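Long-range contact in Exo-1,3/1,4-beta-glucanase (Pseudoalteromonas sp., PDB 3RRX), which probably removes glucose units from the ends of 1,3- and 1,4-linked beta-glucans as a family 3 glycoside hydrolase: residues V485-E490 with T527-G532. The protein carries 1 engineered substitution. Sequence-based numbering, arbitrary orientation.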
# COMPACT_ATOMS: atom_id res chain seq x y z
N VAL A 485 -17.13 13.50 16.60
CA VAL A 485 -16.88 14.35 15.44
C VAL A 485 -15.79 13.72 14.58
O VAL A 485 -14.65 13.57 15.02
CB VAL A 485 -16.49 15.76 15.88
CG1 VAL A 485 -16.27 16.65 14.67
CG2 VAL A 485 -17.59 16.36 16.80
N VAL A 486 -16.15 13.34 13.36
CA VAL A 486 -15.22 12.65 12.47
C VAL A 486 -14.69 13.61 11.41
O VAL A 486 -15.43 14.08 10.54
CB VAL A 486 -15.87 11.44 11.75
CG1 VAL A 486 -14.78 10.61 11.06
CG2 VAL A 486 -16.67 10.57 12.74
N ILE A 487 -13.39 13.91 11.50
CA ILE A 487 -12.79 14.94 10.67
C ILE A 487 -11.46 14.40 10.16
O ILE A 487 -10.98 13.39 10.67
CB ILE A 487 -12.51 16.22 11.50
CG1 ILE A 487 -11.55 15.90 12.65
CG2 ILE A 487 -13.81 16.79 12.03
CD1 ILE A 487 -10.98 17.13 13.38
N GLY A 488 -10.86 15.05 9.17
CA GLY A 488 -9.56 14.61 8.70
C GLY A 488 -9.13 15.15 7.35
O GLY A 488 -9.77 16.05 6.79
N GLU A 489 -8.04 14.61 6.83
CA GLU A 489 -7.54 14.99 5.51
C GLU A 489 -8.48 14.46 4.44
O GLU A 489 -9.14 13.44 4.64
CB GLU A 489 -6.16 14.38 5.27
CG GLU A 489 -5.08 14.82 6.23
CD GLU A 489 -3.70 14.32 5.79
OE1 GLU A 489 -3.44 13.10 5.86
OE2 GLU A 489 -2.89 15.17 5.36
N GLU A 490 -8.52 15.14 3.30
CA GLU A 490 -9.19 14.62 2.11
C GLU A 490 -8.27 13.53 1.56
O GLU A 490 -7.08 13.52 1.85
CB GLU A 490 -9.36 15.72 1.07
CG GLU A 490 -10.23 16.89 1.52
CD GLU A 490 -11.69 16.52 1.66
OE1 GLU A 490 -12.10 15.50 1.06
OE2 GLU A 490 -12.42 17.24 2.36
N THR A 527 -13.24 13.35 19.29
CA THR A 527 -12.81 13.57 17.92
C THR A 527 -12.16 12.33 17.32
O THR A 527 -11.24 11.76 17.91
CB THR A 527 -11.85 14.77 17.82
OG1 THR A 527 -12.57 15.97 18.18
CG2 THR A 527 -11.30 14.91 16.40
N VAL A 528 -12.67 11.90 16.17
CA VAL A 528 -12.05 10.81 15.42
C VAL A 528 -11.35 11.41 14.20
O VAL A 528 -12.01 11.97 13.32
CB VAL A 528 -13.08 9.76 14.96
CG1 VAL A 528 -12.39 8.65 14.13
CG2 VAL A 528 -13.81 9.15 16.15
N PHE A 529 -10.03 11.29 14.17
CA PHE A 529 -9.21 12.00 13.19
C PHE A 529 -8.72 11.03 12.10
O PHE A 529 -7.98 10.09 12.38
CB PHE A 529 -8.02 12.62 13.94
CG PHE A 529 -7.17 13.53 13.10
CD1 PHE A 529 -7.69 14.71 12.57
CD2 PHE A 529 -5.83 13.23 12.87
CE1 PHE A 529 -6.90 15.56 11.82
CE2 PHE A 529 -5.03 14.08 12.12
CZ PHE A 529 -5.56 15.24 11.58
N LEU A 530 -9.16 11.27 10.87
CA LEU A 530 -8.73 10.48 9.71
C LEU A 530 -7.58 11.18 9.00
O LEU A 530 -7.70 12.34 8.60
CB LEU A 530 -9.90 10.32 8.72
CG LEU A 530 -11.16 9.68 9.30
CD1 LEU A 530 -12.32 9.73 8.28
CD2 LEU A 530 -10.86 8.24 9.71
N SER A 531 -6.45 10.49 8.86
CA SER A 531 -5.29 11.10 8.25
C SER A 531 -4.27 10.05 7.82
O SER A 531 -4.28 8.92 8.31
CB SER A 531 -4.60 12.08 9.22
OG SER A 531 -3.93 11.35 10.24
N GLY A 532 -3.39 10.43 6.90
CA GLY A 532 -2.35 9.53 6.46
C GLY A 532 -1.04 9.73 7.21
O GLY A 532 -0.01 9.18 6.81
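Glu489 OE1 accepts a hydrogen bond from Gly532 N at 2.9 Å, an almost straight bond (176°) that meets the oxygen nearly along its C-O axis, and it is also hydrogen-bonded to Tyr492 OH. OE2 forms a salt bridge with Arg533, so three groups hold the carboxylate and limit its rotation. Glutamate suits this place because its chain, extended beyond CG, carries the acid past Ser531, whose short side chain brings CB to 3.7 Å from Glu489 OE1.

Before these loops the chains run as neighbouring parallel strands. Ile487 bonds through both its N and its O to strand 527-530, its N donating to Val528 O and its O accepting from Leu530 N at 2.8 Å (173°). Val528 N to Val485 O and Glu489 N to Leu530 O continue the ladder. Gly488 CA comes within 2.9 Å of Leu530 O, where a CB would clash, and its backbone angles also favour glycine.

Beta-branched residues, which suit extended strands, make up most of both faces. On one, Val486 CG1 meets Leu530 CD1 at 3.8 Å. On the other, Ile487 has CG1 between its backbone N and carbonyl carbon (chi1 60°), which brings CD1 to 3.8 Å from Thr527 CG2 and CG1 to 4.0 Å from Phe529 CD1.

These strands, linked through helix 510-520, form a beta-alpha-beta unit of the family 3 C-terminal domain. That helix packs on the Val485 and Thr527 face, helix 453-463 packs against Val486 and Leu530, and strands 415-419 and 546-551 flank the pair within the sheet.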